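Local atomic coordinates of DnaJ homolog subfamily C member 10 (Mus musculus, PDB entry 3APQ), a protein that reduces disulfide bonds in the endoplasmic reticulum, serving both the correct folding of proteins and the degradation of misfolded ones. Residues N3-S6 / S11-A14; E18-F23 / T101-E106; R50-L55 / Y88-Y93; V152-G155 / L160-M163. All blocks are in the same frame, centred on the assembly; numbering follows the deposited sequence.

Contact 1 of 4, residues N3-S6 / S11-A14; sequences NFYS and SKTA
The ring of Tyr5 lies flat against the backbone of Lys12, whose CA sits 3.6 Å from the ring centroid, nearly on the normal, in a CH-pi contact. Leu55 of helix 41-55 comes over the opposite face. Ser11 O approaches obliquely, 3.4 Å from Tyr5 CD1. Lys12 CG passes 3.8 Å from Tyr5 CE2; because CG is anti to the backbone N (chi1 178°), the extended lysine chain continues past the ring, its amino end pointing off from the tyrosine. Both segments belong to the J domain. Here the first short helix, 4-8, packs against a type I turn, Ser11 to Ala14, that precedes helix 16-30 and is closed by Ala14 N to Ser11 O at 3.0 Å. At the far end of the ring, Tyr5 OH bonds to Asp65 and to Arg61 NE, while Arg61 NH2 takes Lys12 O and Ala14 O, so one guanidinium serves both the tyrosine and the turn. Asn3 and Ser6 start the helix as a capping box: Ser6 N reaches Asn3 OD1 at 2.9 Å and 166°, coming from above the carbonyl plane, and Asn3 N returns a bond to Ser6 OG at 3.2 Å.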
loop_
_atom_site.group_PDB
_atom_site.type_symbol
_atom_site.label_atom_id
_atom_site.label_comp_id
_atom_site.label_asym_id
_atom_site.label_seq_id
_atom_site.Cartn_x
_atom_site.Cartn_y
_atom_site.Cartn_z
ATOM N N ASN A 3 22.565 -3.198 -9.328
ATOM C CA ASN A 3 21.716 -2.027 -9.209
ATOM C C ASN A 3 20.574 -2.412 -8.301
ATOM O O ASN A 3 20.452 -3.591 -7.923
ATOM C CB ASN A 3 21.199 -1.585 -10.606
ATOM C CG ASN A 3 20.426 -2.681 -11.328
ATOM O OD1 ASN A 3 19.352 -3.092 -10.897
ATOM N ND2 ASN A 3 20.971 -3.132 -12.459
ATOM N N PHE A 4 19.716 -1.451 -7.943
ATOM C CA PHE A 4 18.690 -1.745 -6.955
ATOM C C PHE A 4 17.711 -2.817 -7.379
ATOM O O PHE A 4 17.178 -3.551 -6.534
ATOM C CB PHE A 4 17.921 -0.465 -6.541
ATOM C CG PHE A 4 18.719 0.507 -5.728
ATOM C CD1 PHE A 4 19.868 0.103 -5.019
ATOM C CD2 PHE A 4 18.287 1.835 -5.628
ATOM C CE1 PHE A 4 20.588 0.998 -4.264
ATOM C CE2 PHE A 4 18.989 2.745 -4.871
ATOM C CZ PHE A 4 20.165 2.320 -4.181
ATOM N N TYR A 5 17.411 -2.828 -8.680
ATOM C CA TYR A 5 16.509 -3.809 -9.268
ATOM C C TYR A 5 17.061 -5.228 -9.158
ATOM O O TYR A 5 16.396 -6.120 -8.644
ATOM C CB TYR A 5 16.292 -3.419 -10.735
ATOM C CG TYR A 5 15.526 -2.126 -10.849
ATOM C CD1 TYR A 5 14.203 -2.074 -10.471
ATOM C CD2 TYR A 5 16.131 -0.976 -11.323
ATOM C CE1 TYR A 5 13.473 -0.874 -10.564
ATOM C CE2 TYR A 5 15.444 0.233 -11.425
ATOM C CZ TYR A 5 14.111 0.265 -11.054
ATOM O OH TYR A 5 13.412 1.433 -11.143
ATOM N N SER A 6 18.287 -5.432 -9.647
ATOM C CA SER A 6 18.876 -6.763 -9.586
ATOM C C SER A 6 19.145 -7.185 -8.144
ATOM O O SER A 6 19.038 -8.373 -7.827
ATOM C CB SER A 6 20.101 -6.852 -10.497
ATOM O OG SER A 6 21.126 -5.974 -10.063
ATOM N N SER A 11 12.537 -6.750 -12.294
ATOM C CA SER A 11 12.782 -5.944 -13.453
ATOM C C SER A 11 12.795 -4.437 -13.237
ATOM O O SER A 11 12.107 -3.941 -12.358
ATOM C CB SER A 11 11.641 -6.185 -14.442
ATOM O OG SER A 11 12.226 -6.047 -15.637
ATOM N N LYS A 12 13.483 -3.678 -14.120
ATOM C CA LYS A 12 13.384 -2.213 -14.041
ATOM C C LYS A 12 11.937 -1.690 -14.193
ATOM O O LYS A 12 11.581 -0.614 -13.678
ATOM C CB LYS A 12 14.363 -1.562 -15.038
ATOM C CG LYS A 12 14.299 -0.039 -15.049
ATOM C CD LYS A 12 15.607 0.518 -15.629
ATOM C CE LYS A 12 15.544 1.998 -15.935
ATOM N NZ LYS A 12 17.008 2.487 -16.017
ATOM N N THR A 13 11.078 -2.446 -14.881
ATOM C CA THR A 13 9.691 -2.014 -15.042
ATOM C C THR A 13 8.750 -2.557 -13.962
ATOM O O THR A 13 7.541 -2.476 -14.153
ATOM C CB THR A 13 9.144 -2.458 -16.417
ATOM O OG1 THR A 13 9.288 -3.887 -16.548
ATOM C CG2 THR A 13 9.898 -1.750 -17.497
ATOM N N ALA A 14 9.268 -3.160 -12.886
ATOM C CA ALA A 14 8.404 -3.749 -11.863
ATOM C C ALA A 14 7.471 -2.718 -11.275
ATOM O O ALA A 14 7.868 -1.571 -11.166
ATOM C CB ALA A 14 9.223 -4.401 -10.706
#

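Contact 2 of 4, residues E18-F23 / T101-E106; sequences EIRQAF and TLERRE
Arg20 and Glu103 meet in a salt bridge, with NH1 of the arginine giving a hydrogen bond to OE2 of the glutamate at 3.0 Å and an N-H...O angle of 151°. The bond is a skewed one. OE2 is met on its syn side but from out of the carboxylate plane, and the two flat groups are turned 49° against each other. A water at the guanidinium edge, in its plane, does the rest: it accepts from Arg20 NH2 at 3.0 Å and spends its own hydrogens on Thr101 O at 2.7 Å and Glu103 OE2 at 3.1 Å. OE2 is thus gripped twice, once directly and once through the water.

The pair joins two domains. Arg20 stands on helix 16-30 of the J domain, whereas Thr101 ends the edge strand of the thioredoxin fold and Glu103 occupies the N-cap position of helix 104-113. Arg20 NE faces another way, to Asp94 OD2, which also receives Gln21 NE2, so the arginine lies between two carboxylates. The chain bends at chi3 (-68°), which probably helps the guanidinium face both. A leucine in place of Arg20 would probably leave Glu103 and Asp94 without their shared positive mate and the bridging water without the N-H it accepts from. Beside the polar network, Thr101 CG2 lies 4.0 Å from Arg20 NH2, a van der Waals contact at a slant to the guanidinium.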
loop_
_atom_site.group_PDB
_atom_site.type_symbol
_atom_site.label_atom_id
_atom_site.label_comp_id
_atom_site.label_asym_id
_atom_site.label_seq_id
_atom_site.Cartn_x
_atom_site.Cartn_y
_atom_site.Cartn_z
ATOM N N GLU A 18 5.152 -5.320 -7.011
ATOM C CA GLU A 18 6.175 -6.392 -7.269
ATOM C C GLU A 18 7.421 -6.202 -6.444
ATOM O O GLU A 18 8.008 -7.167 -5.865
ATOM C CB GLU A 18 6.542 -6.442 -8.773
ATOM C CG GLU A 18 5.480 -7.148 -9.560
ATOM C CD GLU A 18 5.544 -6.892 -11.086
ATOM O OE1 GLU A 18 5.822 -5.768 -11.552
ATOM O OE2 GLU A 18 5.254 -7.845 -11.831
ATOM N N ILE A 19 7.844 -4.951 -6.394
ATOM C CA ILE A 19 8.977 -4.551 -5.558
ATOM C C ILE A 19 8.750 -4.896 -4.070
ATOM O O ILE A 19 9.663 -5.456 -3.416
ATOM C CB ILE A 19 9.351 -3.068 -5.766
ATOM C CG1 ILE A 19 9.799 -2.856 -7.233
ATOM C CG2 ILE A 19 10.377 -2.574 -4.690
ATOM C CD1 ILE A 19 9.726 -1.391 -7.744
ATOM N N ARG A 20 7.573 -4.589 -3.510
ATOM C CA ARG A 20 7.317 -5.006 -2.117
ATOM C C ARG A 20 7.402 -6.474 -1.935
ATOM O O ARG A 20 7.957 -6.931 -0.930
ATOM C CB ARG A 20 5.913 -4.584 -1.618
ATOM C CG ARG A 20 5.777 -3.080 -1.427
ATOM C CD ARG A 20 4.435 -2.702 -0.700
ATOM N NE ARG A 20 3.271 -2.989 -1.558
ATOM C CZ ARG A 20 2.741 -2.117 -2.408
ATOM N NH1 ARG A 20 3.318 -0.910 -2.606
ATOM N NH2 ARG A 20 1.639 -2.446 -3.080
ATOM N N GLN A 21 6.803 -7.222 -2.851
ATOM C CA GLN A 21 6.779 -8.665 -2.715
ATOM C C GLN A 21 8.208 -9.246 -2.756
ATOM O O GLN A 21 8.541 -10.181 -1.963
ATOM C CB GLN A 21 5.815 -9.285 -3.698
ATOM C CG GLN A 21 4.332 -8.855 -3.268
ATOM C CD GLN A 21 4.088 -9.138 -1.737
ATOM O OE1 GLN A 21 4.176 -10.302 -1.321
ATOM N NE2 GLN A 21 3.867 -8.070 -0.900
ATOM N N ALA A 22 9.063 -8.672 -3.598
ATOM C CA ALA A 22 10.392 -9.245 -3.729
ATOM C C ALA A 22 11.172 -8.938 -2.465
ATOM O O ALA A 22 11.865 -9.805 -1.952
ATOM C CB ALA A 22 11.124 -8.696 -4.946
ATOM N N PHE A 23 11.092 -7.687 -2.038
ATOM C CA PHE A 23 11.705 -7.223 -0.765
ATOM C C PHE A 23 11.204 -8.056 0.425
ATOM O O PHE A 23 12.005 -8.523 1.240
ATOM C CB PHE A 23 11.482 -5.698 -0.586
ATOM C CG PHE A 23 11.881 -5.164 0.762
ATOM C CD1 PHE A 23 13.210 -5.124 1.156
ATOM C CD2 PHE A 23 10.904 -4.762 1.653
ATOM C CE1 PHE A 23 13.564 -4.653 2.457
ATOM C CE2 PHE A 23 11.234 -4.273 2.941
ATOM C CZ PHE A 23 12.569 -4.231 3.343
ATOM N N THR A 101 -4.008 -1.364 -4.255
ATOM C CA THR A 101 -3.324 -0.491 -3.293
ATOM C C THR A 101 -2.779 0.688 -4.070
ATOM O O THR A 101 -1.996 0.509 -5.018
ATOM C CB THR A 101 -2.201 -1.242 -2.594
ATOM O OG1 THR A 101 -2.800 -2.277 -1.827
ATOM C CG2 THR A 101 -1.399 -0.327 -1.653
ATOM N N LEU A 102 -3.247 1.876 -3.701
ATOM C CA LEU A 102 -3.037 3.079 -4.524
ATOM C C LEU A 102 -1.970 3.913 -3.849
ATOM O O LEU A 102 -2.076 4.202 -2.651
ATOM C CB LEU A 102 -4.321 3.919 -4.577
ATOM C CG LEU A 102 -5.494 3.211 -5.277
ATOM C CD1 LEU A 102 -6.839 3.876 -4.799
ATOM C CD2 LEU A 102 -5.284 3.326 -6.815
ATOM N N GLU A 103 -0.971 4.311 -4.629
ATOM C CA GLU A 103 -0.062 5.376 -4.228
ATOM C C GLU A 103 -0.578 6.727 -4.733
ATOM O O GLU A 103 -1.526 6.750 -5.462
ATOM C CB GLU A 103 1.352 5.050 -4.717
ATOM C CG GLU A 103 1.988 3.892 -3.824
ATOM C CD GLU A 103 1.750 2.458 -4.412
ATOM O OE1 GLU A 103 1.666 2.357 -5.660
ATOM O OE2 GLU A 103 1.709 1.426 -3.673
ATOM N N ARG A 104 0.058 7.855 -4.380
ATOM C CA ARG A 104 -0.508 9.193 -4.715
ATOM C C ARG A 104 -0.949 9.387 -6.191
ATOM O O ARG A 104 -2.089 9.809 -6.449
ATOM C CB ARG A 104 0.455 10.297 -4.283
ATOM C CG ARG A 104 0.161 11.703 -4.821
ATOM C CD ARG A 104 -1.086 12.385 -4.184
ATOM N NE ARG A 104 -1.198 13.789 -4.646
ATOM C CZ ARG A 104 -0.566 14.854 -4.112
ATOM N NH1 ARG A 104 0.237 14.716 -3.057
ATOM N NH2 ARG A 104 -0.733 16.074 -4.638
ATOM N N ARG A 105 -0.087 9.060 -7.166
ATOM C CA ARG A 105 -0.448 9.342 -8.595
ATOM C C ARG A 105 -1.712 8.573 -8.984
ATOM O O ARG A 105 -2.662 9.109 -9.578
ATOM C CB ARG A 105 0.709 8.937 -9.503
ATOM C CG ARG A 105 0.500 9.230 -10.979
ATOM C CD ARG A 105 1.853 9.155 -11.740
ATOM N NE ARG A 105 2.734 10.267 -11.334
ATOM C CZ ARG A 105 2.629 11.543 -11.752
ATOM N NH1 ARG A 105 1.689 11.914 -12.630
ATOM N NH2 ARG A 105 3.480 12.462 -11.297
ATOM N N GLU A 106 -1.718 7.295 -8.612
ATOM C CA GLU A 106 -2.823 6.423 -8.951
ATOM C C GLU A 106 -4.074 6.799 -8.159
ATOM O O GLU A 106 -5.170 6.716 -8.698
ATOM C CB GLU A 106 -2.374 4.979 -8.701
ATOM C CG GLU A 106 -1.392 4.481 -9.760
ATOM C CD GLU A 106 0.042 4.998 -9.603
ATOM O OE1 GLU A 106 0.450 5.389 -8.459
ATOM O OE2 GLU A 106 0.738 5.039 -10.665
HETATM O O HOH W 1 0.357 -0.824 -5.245
#

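Contact 3 of 4, residues R50-L55 / Y88-Y93; sequences RAYEVL and YDFGIY
Tyr52 and Phe90 reach toward each other from opposite directions and meet as an offset edge-to-face pair, with centroids 5.5 Å apart and planes at 72°. Phe90 supplies the edge: its CZ comes to 3.5 Å from Tyr52 CZ, which lies in the plane of the phenylalanine ring. The offset brings this edge to the phenol end of the tyrosine, and Phe90 CE1 lies 3.6 Å from Tyr52 OH. Each side chain holds CG anti to its own backbone N, with chi1 173° in Tyr52 and -177° in Phe90, which sends both rings toward each other. Tyr52 belongs to helix 41-55 of the J domain; Phe90 comes from the link to the thioredoxin domain. Phe23 stacks on Tyr52, and Arg20 touches both rings of the pair. Replacing Tyr52 by an alanine is likely to take away the face that receives Phe90, opening a gap in this buried cluster and removing the ring that stacks on Phe23. The neighbouring Asp89 bonds to Gly125 N and His130 NE2, beside the redox-active cysteines. What joins Tyr52 to Phe90 is mainly van der Waals contact, its C-H to pi character weakened by the offset, and so depends on fit.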
loop_
_atom_site.group_PDB
_atom_site.type_symbol
_atom_site.label_atom_id
_atom_site.label_comp_id
_atom_site.label_asym_id
_atom_site.label_seq_id
_atom_site.Cartn_x
_atom_site.Cartn_y
_atom_site.Cartn_z
ATOM N N ARG A 50 17.876 -0.263 1.882
ATOM C CA ARG A 50 18.194 1.023 1.257
ATOM C C ARG A 50 17.662 1.049 -0.174
ATOM O O ARG A 50 17.045 2.060 -0.596
ATOM C CB ARG A 50 19.725 1.236 1.298
ATOM C CG ARG A 50 20.262 2.386 0.590
ATOM C CD ARG A 50 21.811 2.400 0.902
ATOM N NE ARG A 50 22.478 3.512 0.242
ATOM C CZ ARG A 50 22.913 3.490 -1.009
ATOM N NH1 ARG A 50 22.769 2.395 -1.735
ATOM N NH2 ARG A 50 23.495 4.574 -1.540
ATOM N N ALA A 51 17.885 -0.055 -0.888
ATOM C CA ALA A 51 17.276 -0.285 -2.238
ATOM C C ALA A 51 15.755 -0.126 -2.228
ATOM O O ALA A 51 15.188 0.669 -2.998
ATOM C CB ALA A 51 17.663 -1.648 -2.779
ATOM N N TYR A 52 15.097 -0.909 -1.379
ATOM C CA TYR A 52 13.647 -0.829 -1.232
ATOM C C TYR A 52 13.185 0.599 -0.913
ATOM O O TYR A 52 12.199 1.087 -1.481
ATOM C CB TYR A 52 13.075 -1.854 -0.200
ATOM C CG TYR A 52 11.620 -1.599 0.015
ATOM C CD1 TYR A 52 10.690 -1.826 -1.034
ATOM C CD2 TYR A 52 11.143 -1.075 1.242
ATOM C CE1 TYR A 52 9.298 -1.519 -0.864
ATOM C CE2 TYR A 52 9.772 -0.798 1.426
ATOM C CZ TYR A 52 8.870 -1.015 0.370
ATOM O OH TYR A 52 7.549 -0.692 0.543
ATOM N N GLU A 53 13.855 1.295 0.000
ATOM C CA GLU A 53 13.358 2.640 0.342
ATOM C C GLU A 53 13.467 3.652 -0.803
ATOM O O GLU A 53 12.730 4.652 -0.863
ATOM C CB GLU A 53 13.963 3.164 1.645
ATOM C CG GLU A 53 13.643 2.204 2.807
ATOM C CD GLU A 53 13.662 2.829 4.168
ATOM O OE1 GLU A 53 14.561 3.665 4.452
ATOM O OE2 GLU A 53 12.759 2.461 4.965
ATOM N N VAL A 54 14.384 3.408 -1.723
ATOM C CA VAL A 54 14.472 4.316 -2.860
ATOM C C VAL A 54 13.388 3.927 -3.911
ATOM O O VAL A 54 12.608 4.776 -4.381
ATOM C CB VAL A 54 15.890 4.363 -3.456
ATOM C CG1 VAL A 54 15.843 4.978 -4.908
ATOM C CG2 VAL A 54 16.829 5.152 -2.502
ATOM N N LEU A 55 13.290 2.648 -4.199
ATOM C CA LEU A 55 12.407 2.185 -5.272
ATOM C C LEU A 55 10.948 2.361 -4.870
ATOM O O LEU A 55 10.115 2.594 -5.725
ATOM C CB LEU A 55 12.709 0.744 -5.636
ATOM C CG LEU A 55 14.060 0.448 -6.254
ATOM C CD1 LEU A 55 14.077 -1.063 -6.587
ATOM C CD2 LEU A 55 14.291 1.337 -7.494
ATOM N N TYR A 88 3.550 -9.685 8.859
ATOM C CA TYR A 88 2.126 -9.495 9.038
ATOM C C TYR A 88 1.639 -8.060 8.742
ATOM O O TYR A 88 0.434 -7.874 8.611
ATOM C CB TYR A 88 1.703 -9.829 10.462
ATOM C CG TYR A 88 1.866 -11.299 10.822
ATOM C CD1 TYR A 88 1.017 -12.276 10.266
ATOM C CD2 TYR A 88 2.861 -11.702 11.674
ATOM C CE1 TYR A 88 1.165 -13.671 10.610
ATOM C CE2 TYR A 88 3.042 -13.095 12.029
ATOM C CZ TYR A 88 2.177 -14.058 11.479
ATOM O OH TYR A 88 2.313 -15.407 11.794
ATOM N N ASP A 89 2.559 -7.085 8.636
ATOM C CA ASP A 89 2.117 -5.663 8.600
ATOM C C ASP A 89 2.661 -4.877 7.402
ATOM O O ASP A 89 2.773 -3.646 7.459
ATOM C CB ASP A 89 2.510 -4.928 9.903
ATOM C CG ASP A 89 1.560 -3.738 10.219
ATOM O OD1 ASP A 89 0.460 -3.595 9.626
ATOM O OD2 ASP A 89 1.927 -2.921 11.051
ATOM N N PHE A 90 3.005 -5.612 6.351
ATOM C CA PHE A 90 3.720 -5.057 5.204
ATOM C C PHE A 90 3.029 -5.510 3.909
ATOM O O PHE A 90 2.773 -6.699 3.742
ATOM C CB PHE A 90 5.176 -5.525 5.243
ATOM C CG PHE A 90 5.984 -4.943 4.150
ATOM C CD1 PHE A 90 6.417 -3.614 4.215
ATOM C CD2 PHE A 90 6.248 -5.690 2.997
ATOM C CE1 PHE A 90 7.181 -3.058 3.174
ATOM C CE2 PHE A 90 6.996 -5.152 1.931
ATOM C CZ PHE A 90 7.476 -3.825 2.023
ATOM N N GLY A 91 2.706 -4.567 3.025
ATOM C CA GLY A 91 2.035 -4.910 1.751
ATOM C C GLY A 91 0.752 -5.688 1.986
ATOM O O GLY A 91 0.511 -6.724 1.361
ATOM N N ILE A 92 -0.056 -5.189 2.928
ATOM C CA ILE A 92 -1.205 -5.915 3.468
ATOM C C ILE A 92 -2.082 -6.566 2.413
ATOM O O ILE A 92 -2.572 -7.689 2.599
ATOM C CB ILE A 92 -2.156 -4.874 4.296
ATOM C CG1 ILE A 92 -1.416 -4.465 5.566
ATOM C CG2 ILE A 92 -3.438 -5.464 4.740
ATOM C CD1 ILE A 92 -0.606 -5.671 6.177
ATOM N N TYR A 93 -2.361 -5.818 1.361
ATOM C CA TYR A 93 -3.352 -6.319 0.394
ATOM C C TYR A 93 -2.755 -6.794 -0.890
ATOM O O TYR A 93 -3.513 -6.955 -1.830
ATOM C CB TYR A 93 -4.431 -5.241 0.095
ATOM C CG TYR A 93 -5.278 -4.948 1.342
ATOM C CD1 TYR A 93 -6.079 -5.942 1.939
ATOM C CD2 TYR A 93 -5.237 -3.676 1.939
ATOM C CE1 TYR A 93 -6.853 -5.667 3.083
ATOM C CE2 TYR A 93 -5.955 -3.416 3.093
ATOM C CZ TYR A 93 -6.772 -4.417 3.644
ATOM O OH TYR A 93 -7.476 -4.115 4.769
#

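Contact 4 of 4, residues V152-G155 / L160-M163; sequences VNCG and LCRM
Leu160, which packs against Val152, has its backbone N bonded to Asp157 OD1 near the start of helix 158-163; a second, weak bond runs from Gly155 N to Asn153 OD1 at 2.8 Å, within the turn that leaves the strand. The setting is the thioredoxin fold. Strand 148-153 runs parallel to 117-122 in the central sheet, and the chain then turns through Cys154 and Gly155 into the short helix.

A disulfide between Cys154 and Cys161 staples strand end to helix. It is separate from the redox-active pair Cys126 and Cys129 and is formed in this crystal. Both sulfurs stand anti to their own carbonyl carbons, with chi1 -58° at Cys154 and -61° at Cys161, and the S-S torsion of -85° makes the bridge left-handed and close to the relaxed right angle. All the residues in touch are buried. Val152 CG1 is the branch that faces the helix: it lies 4.1 Å from Leu160 CD2, the two side chains crossing at a slant, and 3.9 Å from Cys161 SG, so the sulfur is backed by a methyl group as well as by its covalent mate. Phe107 of helix 104-113 touches both Val152 and Leu160, while Phe121 of the adjacent strand touches Val152 and Cys161, making the disulfide part of the packing between sheet and helices. Across the bridge Cys154 SG and Cys161 SG are 2.0 Å apart, and Cys154 CB stands 3.7 Å from Cys161 CB.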
loop_
_atom_site.group_PDB
_atom_site.type_symbol
_atom_site.label_atom_id
_atom_site.label_comp_id
_atom_site.label_asym_id
_atom_site.label_seq_id
_atom_site.Cartn_x
_atom_site.Cartn_y
_atom_site.Cartn_z
ATOM N N VAL A 152 -5.225 2.551 0.826
ATOM C CA VAL A 152 -4.104 3.499 0.874
ATOM C C VAL A 152 -3.323 3.286 2.179
ATOM O O VAL A 152 -3.890 3.327 3.271
ATOM C CB VAL A 152 -4.551 4.958 0.770
ATOM C CG1 VAL A 152 -3.394 5.894 1.143
ATOM C CG2 VAL A 152 -5.042 5.322 -0.637
ATOM N N ASN A 153 -2.015 3.055 2.054
ATOM C CA ASN A 153 -1.155 2.904 3.205
ATOM C C ASN A 153 -0.666 4.295 3.588
ATOM O O ASN A 153 0.303 4.848 2.993
ATOM C CB ASN A 153 0.032 1.987 2.872
ATOM C CG ASN A 153 0.998 1.821 4.043
ATOM O OD1 ASN A 153 0.791 2.363 5.128
ATOM N ND2 ASN A 153 2.085 1.077 3.809
ATOM N N CYS A 154 -1.315 4.845 4.602
ATOM C CA CYS A 154 -0.902 6.133 5.151
ATOM C C CYS A 154 0.479 6.129 5.767
ATOM O O CYS A 154 1.065 7.204 5.886
ATOM C CB CYS A 154 -1.903 6.694 6.151
ATOM S SG CYS A 154 -3.526 6.877 5.411
ATOM N N GLY A 155 1.010 4.968 6.141
ATOM C CA GLY A 155 2.421 4.922 6.592
ATOM C C GLY A 155 3.387 5.350 5.533
ATOM O O GLY A 155 4.414 6.011 5.810
ATOM N N LEU A 160 -0.721 12.612 1.931
ATOM C CA LEU A 160 -1.889 12.199 1.163
ATOM C C LEU A 160 -3.059 11.993 2.125
ATOM O O LEU A 160 -4.112 12.607 1.960
ATOM C CB LEU A 160 -1.584 10.920 0.356
ATOM C CG LEU A 160 -2.770 10.310 -0.438
ATOM C CD1 LEU A 160 -3.452 11.323 -1.397
ATOM C CD2 LEU A 160 -2.274 9.060 -1.164
ATOM N N CYS A 161 -2.869 11.182 3.172
ATOM C CA CYS A 161 -3.938 10.965 4.151
ATOM C C CYS A 161 -4.387 12.269 4.788
ATOM O O CYS A 161 -5.601 12.518 4.918
ATOM C CB CYS A 161 -3.532 9.888 5.169
ATOM S SG CYS A 161 -3.282 8.418 4.128
ATOM N N ARG A 162 -3.432 13.123 5.132
ATOM C CA ARG A 162 -3.804 14.386 5.776
ATOM C C ARG A 162 -4.644 15.217 4.823
ATOM O O ARG A 162 -5.650 15.829 5.222
ATOM C CB ARG A 162 -2.583 15.181 6.255
ATOM C CG ARG A 162 -2.979 16.540 6.828
ATOM C CD ARG A 162 -1.749 17.215 7.433
ATOM N NE ARG A 162 -1.293 16.442 8.576
ATOM C CZ ARG A 162 -1.770 16.631 9.810
ATOM N NH1 ARG A 162 -2.683 17.580 10.017
ATOM N NH2 ARG A 162 -1.327 15.897 10.831
ATOM N N MET A 163 -4.241 15.210 3.565
ATOM C CA MET A 163 -4.902 16.016 2.540
ATOM C C MET A 163 -6.372 15.607 2.435
ATOM O O MET A 163 -7.256 16.456 2.247
ATOM C CB MET A 163 -4.205 15.832 1.202
ATOM C CG MET A 163 -2.871 16.563 1.100
ATOM S SD MET A 163 -2.006 16.191 -0.438
ATOM C CE MET A 163 -3.288 15.414 -1.423
#

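Overall arrangement
Along the chain contact 1 comes first, contact 3 is nested inside the loop that contact 2 closes, and contact 4 follows. Contact 1 lies within the J domain and contact 4 within the thioredoxin domain, with centres about 26 Å apart. Contacts 2 and 3, only about 8 Å apart between centres, lie where the two domains and their link come together, and share the packing of helices 16-30 and 41-55. Helix 41-55 also carries contact 3 back to contact 1 through Phe4 and Tyr5. In the thioredoxin domain, Arg104, in segment 101-106 of contact 2, packs on Leu160 and Met163 of contact 4. The J and thioredoxin domains of this fragment thus touch directly as well as through their link.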